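Local coordinates for cleavage stimulation factor 77 (PDB 2UY1), which probably binds mRNA and probably takes part in forming the 3' ends of transcripts, at residues E214-Y219 with K233-R238; F218-L223 with S249-L254. All blocks are in the same frame, centred on the assembly; numbering follows the deposited sequence.

Both contacts lie on helix 213-225, and their centres are about 6 Å apart. In contact 1 this helix packs apolar groups against helix 229-242, the next in the chain; in contact 2 it takes a tyrosine hydroxyl from helix 247-255, the one after that. The Tyr251 ring ties the two together: its CE1 is 3.3 Å from Phe217 CD1, and its CE2 is 3.7 Å from Val236 CG2. Next to it, Glu237 OE2 and Tyr252 OH probably form a hydrogen bond between helices 229-242 and 247-255, modelled so short that its exact length is doubtful. Three successive helices of this all-helical, TPR-clan fold thus meet around the Tyr251 ring.

Contact 1 of 2, residues E214-Y219 with K233-R238; sequences EVYFFY and KKVVER
In the antiparallel hairpin of helices 213-225 and 229-242, a pairing familiar from helical-repeat proteins of the TPR clan, Tyr216 and Tyr219 close around Val235. The segment axes run 9.0 Å apart at 176°, and the nearest CA atoms, those of Tyr216 and Val236, are 5.9 Å apart. Tyr216 CD1 comes to 3.3 Å from Val235 O, while the same CD1 lies 4.0 Å from Val235 CG1. CE1 of this ring reaches the chain of Arg238 more loosely, 4.3 Å from its CG. Tyr219 comes from one helical turn further on, and its side chain crosses that of Val235 at about a right angle, with Tyr219 CD2 3.7 Å from Val235 CG2. The two rings part because their first torsions differ: in Tyr216 CG stands anti to the carbonyl carbon (chi1 -60°), in Tyr219 anti to the backbone N (chi1 -160°). The same CG1 of Val235 also sits 3.9 Å from the backbone O of Tyr216. Both hydroxyls bond to the chain that precedes helix 213-225: Tyr216 OH to Phe210 O, and Tyr219 OH to His199 ND1 of helix 193-208. No hydrogen bond joins the two segments, so the hairpin here is held by van der Waals packing, with the polar ends of the tyrosines spent on the surrounding fold.

Contact 2 of 2, residues F218-L223 with S249-L254; sequences FYSEYL and SLYYGL
Tyr251 reaches across from helix 247-255 and sets its hydroxyl between Ser220 and Glu221, joining its helix to helix 213-225, the next but one along the chain in the all-helical fold of the Suf family. The backbones stay well apart, the nearest CA atoms being those of Ser220 and Tyr252 at 10.0 Å, and the whole ring is needed to span the gap. In Tyr251, CG is anti to the backbone N (chi1 175°), which carries the ring toward helix 213-225. The tight part is a relay of two hydrogen bonds at the hydroxyl. Ser220 OG donates to Tyr251 OH over 2.6 Å, and Tyr251 OH donates to Glu221 OE2 over a short 2.5 Å. Both partners lie in the plane of the ring at its edge: Ser220 OG is 3.2 Å from Tyr251 CE2, and Glu221 OE2 is 3.4 Å from Tyr251 CE1. The chain of Glu221 folds at chi2 (-61°) to bring the carboxylate round, and OE2 receives the bond on its anti lone pair, with the carboxylate turned 72° from the ring. Ser220 is buried, its side chain also touching Ala232 and Val236 of helix 229-242. The looser side begins at the other oxygen of the partly exposed Glu221: OE1 faces a neighbouring subunit, where a basic side chain pairs with it in a salt bridge. A hydroxyl gripped by one donor and one acceptor is fixed in rotation, and the basic partner probably favours the ionised carboxylate, consistent with its role as acceptor; Glu221 thus takes part both in the packing of two helices and in the interface between chains.

Contact 1 of 2, residues E214-Y219 with K233-R238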
loop_
_atom_site.group_PDB
_atom_site.type_symbol
_atom_site.label_atom_id
_atom_site.label_comp_id
_atom_site.label_asym_id
_atom_site.label_seq_id
_atom_site.Cartn_x
_atom_site.Cartn_y
_atom_site.Cartn_z
ATOM N N GLU B 214 -15.868 -22.775 12.912
ATOM C CA GLU B 214 -14.598 -22.700 13.674
ATOM C C GLU B 214 -14.572 -23.689 14.809
ATOM O O GLU B 214 -13.579 -24.296 15.063
ATOM C CB GLU B 214 -14.396 -21.313 14.280
ATOM C CG GLU B 214 -14.176 -20.268 13.270
ATOM C CD GLU B 214 -15.384 -19.367 13.024
ATOM O OE1 GLU B 214 -16.513 -19.869 12.771
ATOM O OE2 GLU B 214 -15.154 -18.126 13.029
ATOM N N VAL B 215 -15.702 -23.839 15.493
ATOM C CA VAL B 215 -15.781 -24.729 16.647
ATOM C C VAL B 215 -15.421 -26.163 16.268
ATOM O O VAL B 215 -14.735 -26.861 17.015
ATOM C CB VAL B 215 -17.187 -24.713 17.276
ATOM C CG1 VAL B 215 -17.453 -23.374 17.946
ATOM C CG2 VAL B 215 -18.243 -25.009 16.221
ATOM N N TYR B 216 -15.888 -26.592 15.101
ATOM C CA TYR B 216 -15.680 -27.965 14.628
ATOM C C TYR B 216 -14.225 -28.140 14.273
ATOM O O TYR B 216 -13.654 -29.192 14.545
ATOM C CB TYR B 216 -16.595 -28.273 13.424
ATOM C CG TYR B 216 -18.050 -28.138 13.777
ATOM C CD1 TYR B 216 -18.780 -29.238 14.259
ATOM C CD2 TYR B 216 -18.695 -26.886 13.715
ATOM C CE1 TYR B 216 -20.147 -29.102 14.654
ATOM C CE2 TYR B 216 -20.034 -26.748 14.100
ATOM C CZ TYR B 216 -20.738 -27.852 14.561
ATOM O OH TYR B 216 -22.071 -27.724 14.904
ATOM N N PHE B 217 -13.621 -27.130 13.652
ATOM C CA PHE B 217 -12.168 -27.177 13.375
ATOM C C PHE B 217 -11.349 -27.222 14.695
ATOM O O PHE B 217 -10.350 -27.924 14.750
ATOM C CB PHE B 217 -11.725 -26.005 12.473
ATOM C CG PHE B 217 -10.187 -25.801 12.405
ATOM C CD1 PHE B 217 -9.448 -26.380 11.389
ATOM C CD2 PHE B 217 -9.504 -25.038 13.401
ATOM C CE1 PHE B 217 -8.036 -26.174 11.307
ATOM C CE2 PHE B 217 -8.106 -24.860 13.382
ATOM C CZ PHE B 217 -7.353 -25.453 12.341
ATOM N N PHE B 218 -11.750 -26.447 15.726
ATOM C CA PHE B 218 -11.026 -26.447 17.022
ATOM C C PHE B 218 -10.938 -27.859 17.631
ATOM O O PHE B 218 -9.855 -28.344 17.988
ATOM C CB PHE B 218 -11.708 -25.595 18.101
ATOM C CG PHE B 218 -11.793 -24.113 17.822
ATOM C CD1 PHE B 218 -10.952 -23.451 16.910
ATOM C CD2 PHE B 218 -12.687 -23.356 18.564
ATOM C CE1 PHE B 218 -11.055 -22.054 16.692
ATOM C CE2 PHE B 218 -12.781 -21.984 18.363
ATOM C CZ PHE B 218 -11.976 -21.339 17.414
ATOM N N TYR B 219 -12.093 -28.510 17.743
ATOM C CA TYR B 219 -12.198 -29.894 18.258
ATOM C C TYR B 219 -11.519 -30.902 17.365
ATOM O O TYR B 219 -10.802 -31.795 17.850
ATOM C CB TYR B 219 -13.675 -30.281 18.467
ATOM C CG TYR B 219 -13.912 -31.463 19.409
ATOM C CD1 TYR B 219 -12.971 -31.810 20.370
ATOM C CD2 TYR B 219 -15.120 -32.151 19.408
ATOM C CE1 TYR B 219 -13.198 -32.835 21.273
ATOM C CE2 TYR B 219 -15.350 -33.224 20.273
ATOM C CZ TYR B 219 -14.413 -33.553 21.200
ATOM O OH TYR B 219 -14.642 -34.612 22.062
ATOM N N LYS B 233 -12.905 -36.805 12.268
ATOM C CA LYS B 233 -13.554 -36.839 10.934
ATOM C C LYS B 233 -15.046 -36.801 11.074
ATOM O O LYS B 233 -15.748 -36.203 10.275
ATOM C CB LYS B 233 -13.161 -38.112 10.160
ATOM C CG LYS B 233 -13.712 -38.187 8.697
ATOM C CD LYS B 233 -12.888 -39.178 7.860
ATOM C CE LYS B 233 -13.321 -39.282 6.402
ATOM N NZ LYS B 233 -12.235 -39.876 5.477
ATOM N N LYS B 234 -15.531 -37.451 12.121
ATOM C CA LYS B 234 -16.939 -37.486 12.404
ATOM C C LYS B 234 -17.436 -36.120 12.855
ATOM O O LYS B 234 -18.521 -35.699 12.438
ATOM C CB LYS B 234 -17.271 -38.614 13.411
ATOM C CG LYS B 234 -17.397 -39.997 12.728
ATOM C CD LYS B 234 -16.285 -41.003 13.072
ATOM C CE LYS B 234 -16.787 -42.476 12.967
ATOM N NZ LYS B 234 -15.660 -43.505 12.839
ATOM N N VAL B 235 -16.631 -35.430 13.681
ATOM C CA VAL B 235 -16.940 -34.031 14.153
ATOM C C VAL B 235 -17.048 -33.049 12.951
ATOM O O VAL B 235 -17.888 -32.156 12.955
ATOM C CB VAL B 235 -15.871 -33.487 15.175
ATOM C CG1 VAL B 235 -16.133 -32.017 15.546
ATOM C CG2 VAL B 235 -15.830 -34.318 16.448
ATOM N N VAL B 236 -16.196 -33.242 11.941
ATOM C CA VAL B 236 -16.177 -32.389 10.743
ATOM C C VAL B 236 -17.388 -32.633 9.865
ATOM O O VAL B 236 -18.021 -31.666 9.400
ATOM C CB VAL B 236 -14.916 -32.537 9.883
ATOM C CG1 VAL B 236 -15.015 -31.625 8.658
ATOM C CG2 VAL B 236 -13.669 -32.188 10.683
ATOM N N GLU B 237 -17.689 -33.918 9.626
ATOM C CA GLU B 237 -18.913 -34.335 8.897
ATOM C C GLU B 237 -20.119 -33.713 9.572
ATOM O O GLU B 237 -20.991 -33.147 8.939
ATOM C CB GLU B 237 -19.026 -35.857 8.909
ATOM C CG GLU B 237 -18.111 -36.495 7.900
ATOM C CD GLU B 237 -17.783 -37.950 8.126
ATOM O OE1 GLU B 237 -18.430 -38.609 8.974
ATOM O OE2 GLU B 237 -16.871 -38.454 7.415
ATOM N N ARG B 238 -20.135 -33.762 10.894
ATOM C CA ARG B 238 -21.221 -33.170 11.617
ATOM C C ARG B 238 -21.217 -31.676 11.423
ATOM O O ARG B 238 -22.266 -31.099 11.178
ATOM C CB ARG B 238 -21.073 -33.527 13.082
ATOM C CG ARG B 238 -22.078 -32.907 13.961
ATOM C CD ARG B 238 -22.001 -33.637 15.262
ATOM N NE ARG B 238 -22.186 -32.687 16.345
ATOM C CZ ARG B 238 -21.614 -32.793 17.539
ATOM N NH1 ARG B 238 -20.813 -33.828 17.825
ATOM N NH2 ARG B 238 -21.852 -31.852 18.441
#

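Contact 2 of 2, residues F218-L223 with S249-L254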
loop_
_atom_site.group_PDB
_atom_site.type_symbol
_atom_site.label_atom_id
_atom_site.label_comp_id
_atom_site.label_asym_id
_atom_site.label_seq_id
_atom_site.Cartn_x
_atom_site.Cartn_y
_atom_site.Cartn_z
ATOM N N PHE B 218 -11.750 -26.447 15.726
ATOM C CA PHE B 218 -11.026 -26.447 17.022
ATOM C C PHE B 218 -10.938 -27.859 17.631
ATOM O O PHE B 218 -9.855 -28.344 17.988
ATOM C CB PHE B 218 -11.708 -25.595 18.101
ATOM C CG PHE B 218 -11.793 -24.113 17.822
ATOM C CD1 PHE B 218 -10.952 -23.451 16.910
ATOM C CD2 PHE B 218 -12.687 -23.356 18.564
ATOM C CE1 PHE B 218 -11.055 -22.054 16.692
ATOM C CE2 PHE B 218 -12.781 -21.984 18.363
ATOM C CZ PHE B 218 -11.976 -21.339 17.414
ATOM N N TYR B 219 -12.093 -28.510 17.743
ATOM C CA TYR B 219 -12.198 -29.894 18.258
ATOM C C TYR B 219 -11.519 -30.902 17.365
ATOM O O TYR B 219 -10.802 -31.795 17.850
ATOM C CB TYR B 219 -13.675 -30.281 18.467
ATOM C CG TYR B 219 -13.912 -31.463 19.409
ATOM C CD1 TYR B 219 -12.971 -31.810 20.370
ATOM C CD2 TYR B 219 -15.120 -32.151 19.408
ATOM C CE1 TYR B 219 -13.198 -32.835 21.273
ATOM C CE2 TYR B 219 -15.350 -33.224 20.273
ATOM C CZ TYR B 219 -14.413 -33.553 21.200
ATOM O OH TYR B 219 -14.642 -34.612 22.062
ATOM N N SER B 220 -11.742 -30.808 16.060
ATOM C CA SER B 220 -11.068 -31.711 15.129
ATOM C C SER B 220 -9.545 -31.693 15.376
ATOM O O SER B 220 -8.892 -32.751 15.459
ATOM C CB SER B 220 -11.394 -31.285 13.685
ATOM O OG SER B 220 -10.601 -32.018 12.738
ATOM N N GLU B 221 -8.999 -30.471 15.492
ATOM C CA GLU B 221 -7.555 -30.266 15.677
ATOM C C GLU B 221 -7.115 -30.819 17.012
ATOM O O GLU B 221 -6.149 -31.537 17.064
ATOM C CB GLU B 221 -7.148 -28.811 15.554
ATOM C CG GLU B 221 -7.051 -28.284 14.099
ATOM C CD GLU B 221 -6.035 -29.000 13.215
ATOM O OE1 GLU B 221 -4.805 -28.806 13.392
ATOM O OE2 GLU B 221 -6.460 -29.719 12.287
ATOM N N TYR B 222 -7.877 -30.538 18.066
ATOM C CA TYR B 222 -7.608 -31.132 19.373
ATOM C C TYR B 222 -7.571 -32.656 19.283
ATOM O O TYR B 222 -6.644 -33.301 19.775
ATOM C CB TYR B 222 -8.635 -30.685 20.404
ATOM C CG TYR B 222 -8.497 -31.490 21.663
ATOM C CD1 TYR B 222 -7.418 -31.275 22.529
ATOM C CD2 TYR B 222 -9.418 -32.489 21.982
ATOM C CE1 TYR B 222 -7.270 -32.026 23.711
ATOM C CE2 TYR B 222 -9.281 -33.236 23.156
ATOM C CZ TYR B 222 -8.206 -33.006 24.008
ATOM O OH TYR B 222 -8.054 -33.757 25.159
ATOM N N LEU B 223 -8.576 -33.221 18.628
ATOM C CA LEU B 223 -8.731 -34.669 18.536
ATOM C C LEU B 223 -7.600 -35.297 17.755
ATOM O O LEU B 223 -7.154 -36.386 18.112
ATOM C CB LEU B 223 -10.048 -35.021 17.858
ATOM C CG LEU B 223 -11.245 -35.008 18.809
ATOM C CD1 LEU B 223 -12.495 -35.242 17.968
ATOM C CD2 LEU B 223 -11.141 -36.010 19.993
ATOM N N SER B 249 -15.544 -27.968 4.392
ATOM C CA SER B 249 -15.447 -28.957 3.301
ATOM C C SER B 249 -14.051 -29.046 2.714
ATOM O O SER B 249 -13.599 -30.148 2.356
ATOM C CB SER B 249 -16.490 -28.689 2.209
ATOM O OG SER B 249 -17.822 -28.747 2.771
ATOM N N LEU B 250 -13.379 -27.894 2.587
ATOM C CA LEU B 250 -11.996 -27.849 2.122
ATOM C C LEU B 250 -11.023 -28.534 3.078
ATOM O O LEU B 250 -10.112 -29.279 2.648
ATOM C CB LEU B 250 -11.558 -26.385 1.826
ATOM C CG LEU B 250 -12.291 -25.594 0.736
ATOM C CD1 LEU B 250 -11.511 -24.336 0.361
ATOM C CD2 LEU B 250 -12.501 -26.401 -0.513
ATOM N N TYR B 251 -11.209 -28.266 4.375
ATOM C CA TYR B 251 -10.493 -28.945 5.425
ATOM C C TYR B 251 -10.805 -30.472 5.484
ATOM O O TYR B 251 -9.925 -31.318 5.585
ATOM C CB TYR B 251 -10.879 -28.265 6.720
ATOM C CG TYR B 251 -10.343 -28.873 8.004
ATOM C CD1 TYR B 251 -9.065 -28.505 8.492
ATOM C CD2 TYR B 251 -11.120 -29.739 8.777
ATOM C CE1 TYR B 251 -8.569 -29.023 9.696
ATOM C CE2 TYR B 251 -10.596 -30.268 10.014
ATOM C CZ TYR B 251 -9.341 -29.892 10.452
ATOM O OH TYR B 251 -8.832 -30.379 11.647
ATOM N N TYR B 252 -12.075 -30.815 5.435
ATOM C CA TYR B 252 -12.485 -32.229 5.218
ATOM C C TYR B 252 -11.802 -32.868 3.988
ATOM O O TYR B 252 -11.149 -33.868 4.109
ATOM C CB TYR B 252 -14.026 -32.265 5.086
ATOM C CG TYR B 252 -14.659 -33.679 5.133
ATOM C CD1 TYR B 252 -14.586 -34.468 6.287
ATOM C CD2 TYR B 252 -15.359 -34.185 4.027
ATOM C CE1 TYR B 252 -15.166 -35.774 6.311
ATOM C CE2 TYR B 252 -15.944 -35.467 4.036
ATOM C CZ TYR B 252 -15.848 -36.260 5.177
ATOM O OH TYR B 252 -16.464 -37.543 5.189
ATOM N N GLY B 253 -11.866 -32.265 2.811
ATOM C CA GLY B 253 -11.245 -32.913 1.655
ATOM C C GLY B 253 -9.762 -33.154 1.897
ATOM O O GLY B 253 -9.254 -34.261 1.734
ATOM N N LEU B 254 -9.056 -32.101 2.319
ATOM C CA LEU B 254 -7.618 -32.203 2.432
ATOM C C LEU B 254 -7.123 -32.985 3.652
ATOM O O LEU B 254 -6.195 -33.773 3.535
ATOM C CB LEU B 254 -6.963 -30.809 2.391
ATOM C CG LEU B 254 -5.423 -30.773 2.332
ATOM C CD1 LEU B 254 -4.805 -31.469 1.110
ATOM C CD2 LEU B 254 -4.975 -29.275 2.460
#